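Local coordinates for DnaJ homolog subfamily C member 3 (Mus musculus, PDB 3IEG), which binds misfolded proteins through its tetratricopeptide repeats and, as a co-chaperone of HSC70, stimulates that chaperone's ATPase activity in the unfolded protein response, at residues 41-44 and 45-49; 275-278 and 279-282. One frame throughout, in Å; residues are numbered along the deposited sequence.

Overall arrangement
This chain is the TPR part of the protein. Each contact runs along one helix: interaction 1 (residues 41-49, in TPR 2) on helix 37-50, interaction 2 (residues 275-282, in TPR 8) on helix 268-284. Their centres are about 63 Å apart, on opposite sides of the chain's centre, and no helix is shared between them. The same i to i+4 backbone bonding carries different side-chain chemistry. Both are partly buried, interaction 2 with the larger share of buried residues. At 41-49 a threonine serves a tyrosine face and a carbonyl at once, while an arginine lies beside a phenylalanine; at 275-282 an arginine stacks on a histidine, and a disulfide ties the helix to its neighbour.

Interaction 1 (41-44 and 45-49)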
loop_
_atom_site.group_PDB
_atom_site.type_symbol
_atom_site.label_atom_id
_atom_site.label_comp_id
_atom_site.label_asym_id
_atom_site.label_seq_id
_atom_site.Cartn_x
_atom_site.Cartn_y
_atom_site.Cartn_z
ATOM N N TYR A 41 -30.599 11.347 -16.863
ATOM C CA TYR A 41 -29.661 10.879 -17.876
ATOM C C TYR A 41 -28.655 11.981 -18.221
ATOM O O TYR A 41 -27.454 11.744 -18.223
ATOM C CB TYR A 41 -30.381 10.357 -19.126
ATOM C CG TYR A 41 -29.443 9.878 -20.208
ATOM C CD1 TYR A 41 -28.652 8.735 -20.021
ATOM C CD2 TYR A 41 -29.331 10.572 -21.418
ATOM C CE1 TYR A 41 -27.775 8.296 -21.007
ATOM C CE2 TYR A 41 -28.464 10.138 -22.416
ATOM C CZ TYR A 41 -27.690 8.999 -22.209
ATOM O OH TYR A 41 -26.823 8.569 -23.200
ATOM N N ARG A 42 -29.147 13.189 -18.480
ATOM C CA ARG A 42 -28.275 14.307 -18.807
ATOM C C ARG A 42 -27.239 14.543 -17.718
ATOM O O ARG A 42 -26.033 14.699 -18.008
ATOM C CB ARG A 42 -29.081 15.573 -19.065
ATOM C CG ARG A 42 -30.049 15.474 -20.237
ATOM C CD ARG A 42 -29.348 15.148 -21.544
ATOM N NE ARG A 42 -30.290 15.188 -22.656
ATOM C CZ ARG A 42 -30.133 14.527 -23.797
ATOM N NH1 ARG A 42 -29.074 13.745 -23.988
ATOM N NH2 ARG A 42 -31.047 14.637 -24.742
ATOM N N ARG A 43 -27.696 14.539 -16.468
ATOM C CA ARG A 43 -26.781 14.663 -15.351
ATOM C C ARG A 43 -25.757 13.541 -15.348
ATOM O O ARG A 43 -24.602 13.771 -15.043
ATOM C CB ARG A 43 -27.517 14.706 -14.020
ATOM C CG ARG A 43 -26.617 15.186 -12.885
ATOM C CD ARG A 43 -27.383 15.499 -11.615
ATOM N NE ARG A 43 -27.920 14.291 -11.009
ATOM C CZ ARG A 43 -28.872 14.277 -10.087
ATOM N NH1 ARG A 43 -29.397 15.414 -9.657
ATOM N NH2 ARG A 43 -29.294 13.119 -9.597
ATOM N N ALA A 44 -26.168 12.332 -15.702
ATOM C CA ALA A 44 -25.222 11.224 -15.691
ATOM C C ALA A 44 -24.163 11.324 -16.788
ATOM O O ALA A 44 -23.010 10.934 -16.570
ATOM C CB ALA A 44 -25.940 9.884 -15.755
ATOM N N THR A 45 -24.540 11.826 -17.965
ATOM C CA THR A 45 -23.551 11.987 -19.044
ATOM C C THR A 45 -22.523 13.055 -18.667
ATOM O O THR A 45 -21.364 12.939 -19.046
ATOM C CB THR A 45 -24.168 12.254 -20.447
ATOM O OG1 THR A 45 -24.911 13.475 -20.433
ATOM C CG2 THR A 45 -25.099 11.133 -20.854
ATOM N N VAL A 46 -22.935 14.066 -17.897
ATOM C CA VAL A 46 -21.982 15.065 -17.359
ATOM C C VAL A 46 -20.981 14.456 -16.365
ATOM O O VAL A 46 -19.775 14.577 -16.572
ATOM C CB VAL A 46 -22.668 16.359 -16.797
ATOM C CG1 VAL A 46 -21.696 17.189 -16.013
ATOM C CG2 VAL A 46 -23.214 17.199 -17.929
ATOM N N PHE A 47 -21.465 13.796 -15.314
ATOM C CA PHE A 47 -20.583 13.002 -14.440
ATOM C C PHE A 47 -19.668 12.064 -15.252
ATOM O O PHE A 47 -18.482 11.913 -14.940
ATOM C CB PHE A 47 -21.373 12.188 -13.402
ATOM C CG PHE A 47 -21.991 13.013 -12.286
ATOM C CD1 PHE A 47 -23.325 12.832 -11.934
ATOM C CD2 PHE A 47 -21.242 13.962 -11.578
ATOM C CE1 PHE A 47 -23.912 13.578 -10.895
ATOM C CE2 PHE A 47 -21.827 14.719 -10.545
ATOM C CZ PHE A 47 -23.171 14.518 -10.201
ATOM N N LEU A 48 -20.208 11.440 -16.298
ATOM C CA LEU A 48 -19.398 10.543 -17.115
ATOM C C LEU A 48 -18.261 11.301 -17.800
ATOM O O LEU A 48 -17.120 10.836 -17.805
ATOM C CB LEU A 48 -20.262 9.784 -18.125
ATOM C CG LEU A 48 -20.540 8.288 -17.882
ATOM C CD1 LEU A 48 -20.110 7.779 -16.490
ATOM C CD2 LEU A 48 -21.994 7.912 -18.172
ATOM N N ALA A 49 -18.580 12.478 -18.347
ATOM C CA ALA A 49 -17.590 13.323 -19.018
ATOM C C ALA A 49 -16.493 13.820 -18.065
ATOM O O ALA A 49 -15.332 13.889 -18.439
ATOM C CB ALA A 49 -18.268 14.475 -19.718
#
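Tyr41 opens the contact by offering one face of its ring to Thr45, one turn further along helix 37-50. Its CG is turned opposite the backbone N (chi1 179°), which sends the ring along the helix toward Thr45. The methyl CG2 of Thr45 sits 3.9 Å from the centroid of the Tyr41 ring, displaced toward the hydroxyl-bearing rim, where it makes a CH-pi contact. The backbone joins the same two residues, with Thr45 N bonded to Tyr41 O at 2.9 Å. Beyond Thr45, the Tyr41 ring also meets Phe70, Ala72 and Ala73, toward the next repeat. The contact belongs to TPR 2, one of the first two repeats, within which a hydrophobic groove binds misfolded proteins.

At Arg42 the carbonyl does the work. Arg42 O accepts both Val46 N, at 3.2 Å, and the hydroxyl of Thr45, whose OG1 lies 2.9 Å from Arg42 O; the two donors arrive from the same face of the carbonyl plane. The hydroxyl can do this because OG1 stands between the backbone N and the carbonyl carbon of its own residue (chi1 62°), turned back along the helix.

Arg43 is next, its side chain running beside that of Phe47. The aliphatic part makes the contact, Arg43 CG lying 3.7 Å from Phe47 CE1, while Arg43 NE forms a salt bridge with Asp59 on helix 53-66. Ala44 closes the segment with its carbonyl, Leu48 N lying 2.9 Å from Ala44 O.

Two side chains, Thr45 and Arg43, each serve two ends. Thr45 satisfies its hydroxyl within the helix and gives its methyl to an aromatic face; in Arg43 the charge is paired with Asp59 while the methylenes pack on Phe47.

Interaction 2 (275-278 and 279-282); sequences KERI and CHCF
Two bends in the Arg277 side chain, at chi2 (-53°) and again at chi3, fold its guanidinium back against His280, whose CG lies opposite the backbone N (chi1 -173°). The two side chains then run the same way, and the guanidinium lies flat on the imidazole with the planes 21° apart and the centres separated by 4.6 Å. NH1 makes the closest approach, above one face of the ring and offset to its rim, with Arg277 NH1 3.6 Å from His280 CD2. Both groups have polar partners elsewhere: Arg277 NE forms a salt bridge with Glu242, and His280 ND1 is hydrogen-bonded to Asp311. These bonds probably fix the rotation of the two flat groups, and the nearby carboxylates would be expected to ease the approach of arginine to histidine should the ring be protonated. With an alanine in place of His280, the Arg277 guanidinium would probably lose the flat surface it lies on, and Asp311 its imidazole partner.

A second, apolar pair, Ile278 and Phe282, is four residues apart. The methyl CG2 of Ile278 touches the Phe282 ring, 3.7 Å from CE2 of Phe282, and the side chains lie alongside each other. Four successive backbone bonds run beneath both pairs, from Cys279 N, 2.7 Å from Lys275 O, to Phe282 N, 3.0 Å from Ile278 O.

The residues, part of TPR 8, pack against helices before and after them in the chain. Cys281 touches Ala253 and Thr254 of helix 250-263, and Ile245 of helix 222-246 meets Arg277, His280 and Cys281. Toward helix 288-301, Lys275 forms a salt bridge with Glu297 and Cys279 a disulfide with Cys295, so helices 268-284 and 288-301 are joined covalently as well as by packing.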
loop_
_atom_site.group_PDB
_atom_site.type_symbol
_atom_site.label_atom_id
_atom_site.label_comp_id
_atom_site.label_asym_id
_atom_site.label_seq_id
_atom_site.Cartn_x
_atom_site.Cartn_y
_atom_site.Cartn_z
ATOM N N LYS A 275 19.909 -5.449 18.437
ATOM C CA LYS A 275 21.280 -5.884 18.646
ATOM C C LYS A 275 22.257 -4.956 17.944
ATOM O O LYS A 275 23.273 -4.575 18.528
ATOM C CB LYS A 275 21.480 -7.327 18.187
ATOM C CG LYS A 275 21.216 -8.378 19.269
ATOM C CD LYS A 275 21.585 -9.775 18.760
ATOM C CE LYS A 275 21.129 -10.879 19.720
ATOM N NZ LYS A 275 21.686 -12.203 19.305
ATOM N N GLU A 276 21.938 -4.565 16.710
ATOM C CA GLU A 276 22.780 -3.622 15.980
ATOM C C GLU A 276 23.004 -2.319 16.769
ATOM O O GLU A 276 24.132 -1.848 16.896
ATOM C CB GLU A 276 22.199 -3.317 14.600
ATOM C CG GLU A 276 23.128 -2.451 13.759
ATOM C CD GLU A 276 22.440 -1.731 12.619
ATOM O OE1 GLU A 276 21.802 -2.416 11.791
ATOM O OE2 GLU A 276 22.574 -0.485 12.523
ATOM N N ARG A 277 21.925 -1.743 17.290
ATOM C CA ARG A 277 22.016 -0.516 18.076
ATOM C C ARG A 277 22.747 -0.745 19.413
ATOM O O ARG A 277 23.469 0.134 19.891
ATOM C CB ARG A 277 20.630 0.130 18.290
ATOM C CG ARG A 277 19.890 0.569 17.015
ATOM C CD ARG A 277 20.737 1.483 16.128
ATOM N NE ARG A 277 20.704 2.889 16.540
ATOM C CZ ARG A 277 21.684 3.765 16.318
ATOM N NH1 ARG A 277 22.806 3.389 15.716
ATOM N NH2 ARG A 277 21.559 5.019 16.718
ATOM N N ILE A 278 22.586 -1.930 19.997
ATOM C CA ILE A 278 23.313 -2.262 21.213
ATOM C C ILE A 278 24.808 -2.363 20.897
ATOM O O ILE A 278 25.645 -1.847 21.644
ATOM C CB ILE A 278 22.758 -3.528 21.912
ATOM C CG1 ILE A 278 21.439 -3.183 22.630
ATOM C CG2 ILE A 278 23.786 -4.108 22.908
ATOM C CD1 ILE A 278 20.594 -4.384 23.052
ATOM N N CYS A 279 25.126 -2.992 19.770
ATOM C CA CYS A 279 26.484 -3.010 19.243
ATOM C C CYS A 279 27.060 -1.594 19.158
ATOM O O CYS A 279 28.207 -1.358 19.539
ATOM C CB CYS A 279 26.493 -3.715 17.888
ATOM S SG CYS A 279 27.802 -3.228 16.764
ATOM N N HIS A 280 26.237 -0.655 18.690
ATOM C CA HIS A 280 26.591 0.762 18.635
ATOM C C HIS A 280 26.822 1.329 20.033
ATOM O O HIS A 280 27.803 2.026 20.257
ATOM C CB HIS A 280 25.499 1.549 17.903
ATOM C CG HIS A 280 25.841 2.987 17.659
ATOM N ND1 HIS A 280 26.823 3.380 16.774
ATOM C CD2 HIS A 280 25.318 4.129 18.171
ATOM C CE1 HIS A 280 26.895 4.700 16.755
ATOM N NE2 HIS A 280 25.993 5.179 17.594
ATOM N N CYS A 281 25.928 1.015 20.967
ATOM C CA CYS A 281 26.036 1.501 22.344
ATOM C C CYS A 281 27.339 1.135 23.031
ATOM O O CYS A 281 28.043 2.011 23.517
ATOM C CB CYS A 281 24.861 1.035 23.187
ATOM S SG CYS A 281 23.451 2.082 22.958
ATOM N N PHE A 282 27.667 -0.150 23.051
ATOM C CA PHE A 282 28.919 -0.594 23.654
ATOM C C PHE A 282 30.154 0.036 22.985
ATOM O O PHE A 282 31.059 0.497 23.669
ATOM C CB PHE A 282 28.991 -2.124 23.708
ATOM C CG PHE A 282 28.187 -2.730 24.840
ATOM C CD1 PHE A 282 28.558 -2.522 26.177
ATOM C CD2 PHE A 282 27.076 -3.521 24.580
ATOM C CE1 PHE A 282 27.818 -3.094 27.239
ATOM C CE2 PHE A 282 26.331 -4.098 25.633
ATOM C CZ PHE A 282 26.701 -3.881 26.958
#